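Side-chain contacts in beta-glucosidase (Chaetomella raphigera, PDB 6JXG), which probably hydrolyses terminal, non-reducing beta-D-glucosyl residues with release of beta-D-glucose, as a secreted family 3 glycoside hydrolase of cellulose breakdown: residues D417-A422 and V467-S472; T23-I28 and D283-I288. All coordinates share one frame; numbering follows the deposited sequence.

Overall arrangement
Both contacts pair two helices of one chain, but in different parts of the enzyme. Along the chain, contact 2 is complete before contact 1 begins. It joins helix 22-29, close to the N-terminus, to helix 278-294, whose part in the contact falls within the N-terminal family 3 region. Contact 1 belongs to the C-terminal family 3 region, where helices 419-427 and 463-471 pack beside the six-stranded mixed sheet that includes strands 351-355 and 431-438. The centres of contacts 1 and 2 are about 60 Å apart and the nearest atoms of contacts 1 and 2 about 46 Å, on opposite sides of the chain's centre. They share no helix, strand or sheet, and each is a local packing of helices within its own part of the molecule.

Contact 1 of 2, residues D417-A422 and V467-S472; sequences DSTSAA and VQAVAS
The methyl group of Ala469 points at the start of helix 419-427 and meets Thr419 there on two atoms. Its CB lies 3.5 Å from the carbonyl oxygen, Thr419 O, and Ala469 CB is also 3.8 Å from Thr419 CB. Thr419 therefore gives the contact its CB and its backbone oxygen, with Thr419 CG2 at the margin, 4.2 Å from Ala469 CB, while OG1 is turned from the alanine. One turn further on, Ala422 also points across, and its CB rests 3.9 Å from Val470 CG2. That methyl is the valine branch beside its own backbone N, with CG1 anti to the N (chi1 174°), and by this rotation CG2 is the branch that meets Ala422. The two alanine methyls, Ala422 CB and Ala469 CB, stand further apart, at 4.4 Å. Small side chains let the backbones come near, with Thr419 CA and Ala469 CA 5.5 Å apart.

A serine also bonds within each segment. Ser418 is the N-cap of helix 419-427: its OG accepts a nearly straight bond from Ala421 N (3.1 Å, 173°) and a weak one from Ser420 N. In 467-472, Ser472 OG turns back to donate to Ala469 O at 2.7 Å, reaching it 34° from the carbonyl plane. Ala422 and Val470 also touch Ile355 of strand 351-355, which places the pair over the sheet of the C-terminal family 3 region. Between the segments there are only van der Waals contacts, methyl on methyl and methyl on a backbone carbonyl, and the serine bonds stay within their own segments.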
loop_
_atom_site.group_PDB
_atom_site.type_symbol
_atom_site.label_atom_id
_atom_site.label_comp_id
_atom_site.label_asym_id
_atom_site.label_seq_id
_atom_site.Cartn_x
_atom_site.Cartn_y
_atom_site.Cartn_z
ATOM N N ASP A 417 -20.940 7.480 20.119
ATOM C CA ASP A 417 -21.552 7.949 18.919
ATOM C C ASP A 417 -23.023 8.354 19.122
ATOM O O ASP A 417 -23.807 8.482 18.127
ATOM C CB ASP A 417 -21.455 6.901 17.853
ATOM C CG ASP A 417 -19.997 6.703 17.356
ATOM O OD1 ASP A 417 -19.116 7.558 17.537
ATOM O OD2 ASP A 417 -19.793 5.681 16.772
ATOM N N SER A 418 -23.420 8.545 20.372
ATOM C CA SER A 418 -24.815 9.054 20.632
ATOM C C SER A 418 -25.009 10.466 20.042
ATOM O O SER A 418 -24.240 11.367 20.364
ATOM C CB SER A 418 -25.060 9.187 22.118
ATOM O OG SER A 418 -26.257 9.954 22.296
ATOM N N THR A 419 -25.996 10.631 19.172
ATOM C CA THR A 419 -26.270 11.938 18.561
ATOM C C THR A 419 -26.845 12.940 19.582
ATOM O O THR A 419 -26.644 14.133 19.443
ATOM C CB THR A 419 -27.211 11.822 17.369
ATOM O OG1 THR A 419 -28.452 11.207 17.750
ATOM C CG2 THR A 419 -26.574 11.008 16.280
ATOM N N SER A 420 -27.566 12.465 20.607
ATOM C CA SER A 420 -28.148 13.392 21.574
ATOM C C SER A 420 -27.055 13.860 22.475
ATOM O O SER A 420 -26.985 15.009 22.782
ATOM C CB SER A 420 -29.291 12.710 22.383
ATOM O OG SER A 420 -28.830 11.396 22.716
ATOM N N ALA A 421 -26.176 12.977 22.924
ATOM C CA ALA A 421 -25.059 13.406 23.783
ATOM C C ALA A 421 -24.038 14.280 23.036
ATOM O O ALA A 421 -23.391 15.157 23.627
ATOM C CB ALA A 421 -24.336 12.186 24.355
ATOM N N ALA A 422 -23.888 13.986 21.738
ATOM C CA ALA A 422 -23.081 14.786 20.836
ATOM C C ALA A 422 -23.578 16.246 20.730
ATOM O O ALA A 422 -22.792 17.179 20.916
ATOM C CB ALA A 422 -23.067 14.148 19.451
ATOM N N VAL A 467 -22.024 13.872 12.845
ATOM C CA VAL A 467 -21.610 15.198 12.421
ATOM C C VAL A 467 -22.805 16.156 12.316
ATOM O O VAL A 467 -22.709 17.243 12.824
ATOM C CB VAL A 467 -20.825 15.206 11.092
ATOM C CG1 VAL A 467 -20.309 16.625 10.797
ATOM C CG2 VAL A 467 -19.620 14.293 11.251
ATOM N N GLN A 468 -23.902 15.709 11.705
ATOM C CA GLN A 468 -25.116 16.552 11.592
ATOM C C GLN A 468 -25.635 17.030 12.986
ATOM O O GLN A 468 -25.976 18.211 13.149
ATOM C CB GLN A 468 -26.178 15.791 10.880
ATOM C CG GLN A 468 -25.933 15.718 9.418
ATOM C CD GLN A 468 -26.799 14.744 8.711
ATOM O OE1 GLN A 468 -27.275 13.776 9.299
ATOM N NE2 GLN A 468 -27.041 14.997 7.426
ATOM N N ALA A 469 -25.607 16.129 13.977
ATOM C CA ALA A 469 -25.938 16.453 15.359
ATOM C C ALA A 469 -25.009 17.504 15.972
ATOM O O ALA A 469 -25.445 18.414 16.720
ATOM C CB ALA A 469 -25.929 15.192 16.215
ATOM N N VAL A 470 -23.723 17.400 15.695
ATOM C CA VAL A 470 -22.792 18.316 16.262
ATOM C C VAL A 470 -22.988 19.687 15.586
ATOM O O VAL A 470 -22.963 20.742 16.274
ATOM C CB VAL A 470 -21.350 17.793 16.094
ATOM C CG1 VAL A 470 -20.325 18.810 16.546
ATOM C CG2 VAL A 470 -21.196 16.530 16.956
ATOM N N ALA A 471 -23.138 19.672 14.272
ATOM C CA ALA A 471 -23.331 20.895 13.474
ATOM C C ALA A 471 -24.610 21.674 13.874
ATOM O O ALA A 471 -24.638 22.871 13.825
ATOM C CB ALA A 471 -23.392 20.549 11.973
ATOM N N SER A 472 -25.601 20.951 14.338
ATOM C CA SER A 472 -26.864 21.513 14.761
ATOM C C SER A 472 -26.754 22.319 16.053
ATOM O O SER A 472 -27.636 23.132 16.311
ATOM C CB SER A 472 -27.942 20.385 14.909
ATOM O OG SER A 472 -27.796 19.684 16.164
#

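Contact 2 of 2, residues T23-I28 and D283-I288; sequences TDKASI and DMVTRI
This is a buried, apolar helix-helix contact in which helix 22-29, from the start of the chain, packs on helix 278-294 of the family 3 N-terminal region, which belongs to the TIM-barrel clan. The two short axes approach to 9.6 Å and cross at 60°. Val285 is the central side chain, pointing at helix 22-29 with one methyl for each of two partners. With CG1 anti to its backbone N (chi1 -178°), it sends CG1 to Ile28 CD1 at 3.9 Å, while Val285 CG2 fits against the backbone at Lys25 O, 3.8 Å away. The same CG2 lies 3.9 Å from Lys25 CB, and the valine crosses lysine and isoleucine at about a right angle. Ile28 and Ile288 instead slide past each other in opposite directions: Ile28 CG2 is 4.0 Å from Ile288 CG2, and Ile288 CD1 reaches Ile28 O at 3.8 Å. Extended beyond CG, the lysine leads away from residues 283-288, yet NZ ties the two helices by a salt bridge to Asp282 OD1, just before them on helix 278-294.

Around this core, Leu17 of helix 7-17 touches Lys25 and Val285, Val29 meets Val285 and Ile288, and Leu268 and Leu267 of helix 265-272 meet Ala26 and Met284 respectively. Arg287 NH1 bonds to Phe225 O and Gly227 O, tying helix 278-294 to the chain just before strand 228-231 of the N-terminal mixed sheet.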
loop_
_atom_site.group_PDB
_atom_site.type_symbol
_atom_site.label_atom_id
_atom_site.label_comp_id
_atom_site.label_asym_id
_atom_site.label_seq_id
_atom_site.Cartn_x
_atom_site.Cartn_y
_atom_site.Cartn_z
ATOM N N THR A 23 13.805 -35.680 -1.662
ATOM C CA THR A 23 13.028 -35.394 -0.473
ATOM C C THR A 23 13.463 -34.068 0.172
ATOM O O THR A 23 12.604 -33.327 0.691
ATOM C CB THR A 23 12.972 -36.575 0.535
ATOM O OG1 THR A 23 14.249 -36.744 1.099
ATOM C CG2 THR A 23 12.595 -37.888 -0.113
ATOM N N ASP A 24 14.760 -33.742 0.168
ATOM C CA ASP A 24 15.193 -32.386 0.645
ATOM C C ASP A 24 14.507 -31.268 -0.176
ATOM O O ASP A 24 13.960 -30.303 0.369
ATOM C CB ASP A 24 16.675 -32.148 0.527
ATOM C CG ASP A 24 17.553 -33.114 1.362
ATOM O OD1 ASP A 24 17.123 -33.554 2.426
ATOM O OD2 ASP A 24 18.672 -33.426 0.882
ATOM N N LYS A 25 14.550 -31.439 -1.494
ATOM C CA LYS A 25 13.965 -30.465 -2.464
ATOM C C LYS A 25 12.482 -30.294 -2.226
ATOM O O LYS A 25 11.998 -29.178 -2.123
ATOM C CB LYS A 25 14.238 -30.914 -3.894
ATOM C CG LYS A 25 15.725 -30.830 -4.220
ATOM C CD LYS A 25 16.040 -31.383 -5.601
ATOM C CE LYS A 25 17.530 -31.475 -5.741
ATOM N NZ LYS A 25 17.813 -31.847 -7.104
ATOM N N ALA A 26 11.777 -31.402 -2.085
ATOM C CA ALA A 26 10.344 -31.342 -1.791
ATOM C C ALA A 26 10.045 -30.600 -0.500
ATOM O O ALA A 26 9.081 -29.862 -0.410
ATOM C CB ALA A 26 9.717 -32.742 -1.808
ATOM N N SER A 27 10.887 -30.726 0.496
ATOM C CA SER A 27 10.595 -30.122 1.802
ATOM C C SER A 27 10.856 -28.608 1.756
ATOM O O SER A 27 10.289 -27.900 2.588
ATOM C CB SER A 27 11.408 -30.798 2.946
ATOM O OG SER A 27 12.801 -30.459 2.825
ATOM N N ILE A 28 11.671 -28.151 0.789
ATOM C CA ILE A 28 11.950 -26.750 0.599
ATOM C C ILE A 28 10.786 -26.007 -0.110
ATOM O O ILE A 28 10.551 -24.841 0.144
ATOM C CB ILE A 28 13.260 -26.533 -0.171
ATOM C CG1 ILE A 28 14.441 -26.917 0.713
ATOM C CG2 ILE A 28 13.537 -25.075 -0.518
ATOM C CD1 ILE A 28 15.803 -26.997 -0.006
ATOM N N ASP A 283 14.285 -25.994 -10.455
ATOM C CA ASP A 283 14.178 -24.570 -10.714
ATOM C C ASP A 283 13.545 -23.886 -9.496
ATOM O O ASP A 283 14.010 -22.864 -9.056
ATOM C CB ASP A 283 13.353 -24.306 -11.959
ATOM C CG ASP A 283 13.267 -22.847 -12.281
ATOM O OD1 ASP A 283 14.271 -22.294 -12.743
ATOM O OD2 ASP A 283 12.233 -22.250 -12.013
ATOM N N MET A 284 12.547 -24.510 -8.903
ATOM C CA MET A 284 11.865 -23.962 -7.715
ATOM C C MET A 284 12.838 -23.754 -6.576
ATOM O O MET A 284 12.908 -22.705 -5.973
ATOM C CB MET A 284 10.808 -24.934 -7.222
ATOM C CG MET A 284 9.581 -25.133 -8.041
ATOM S SD MET A 284 8.624 -26.465 -7.204
ATOM C CE MET A 284 7.380 -26.915 -8.336
ATOM N N VAL A 285 13.617 -24.779 -6.279
ATOM C CA VAL A 285 14.619 -24.727 -5.222
ATOM C C VAL A 285 15.725 -23.775 -5.475
ATOM O O VAL A 285 16.166 -23.080 -4.551
ATOM C CB VAL A 285 15.166 -26.140 -4.935
ATOM C CG1 VAL A 285 16.185 -26.065 -3.797
ATOM C CG2 VAL A 285 14.018 -27.020 -4.478
ATOM N N THR A 286 16.219 -23.725 -6.725
ATOM C CA THR A 286 17.231 -22.800 -7.077
ATOM C C THR A 286 16.780 -21.358 -6.786
ATOM O O THR A 286 17.540 -20.586 -6.242
ATOM C CB THR A 286 17.658 -22.911 -8.551
ATOM O OG1 THR A 286 18.087 -24.256 -8.866
ATOM C CG2 THR A 286 18.764 -21.972 -8.838
ATOM N N ARG A 287 15.528 -21.071 -7.102
ATOM C CA ARG A 287 14.979 -19.737 -6.924
ATOM C C ARG A 287 14.854 -19.362 -5.420
ATOM O O ARG A 287 15.249 -18.273 -4.995
ATOM C CB ARG A 287 13.639 -19.633 -7.608
ATOM C CG ARG A 287 13.702 -19.587 -9.145
ATOM C CD ARG A 287 12.341 -19.690 -9.798
ATOM N NE ARG A 287 12.437 -19.452 -11.230
ATOM C CZ ARG A 287 12.625 -18.271 -11.830
ATOM N NH1 ARG A 287 12.633 -17.152 -11.142
ATOM N NH2 ARG A 287 12.762 -18.246 -13.159
ATOM N N ILE A 288 14.272 -20.258 -4.630
ATOM C CA ILE A 288 14.078 -20.074 -3.187
ATOM C C ILE A 288 15.428 -19.832 -2.486
ATOM O O ILE A 288 15.602 -18.849 -1.751
ATOM C CB ILE A 288 13.392 -21.301 -2.548
ATOM C CG1 ILE A 288 12.000 -21.486 -3.154
ATOM C CG2 ILE A 288 13.270 -21.122 -1.025
ATOM C CD1 ILE A 288 11.357 -22.838 -3.013
#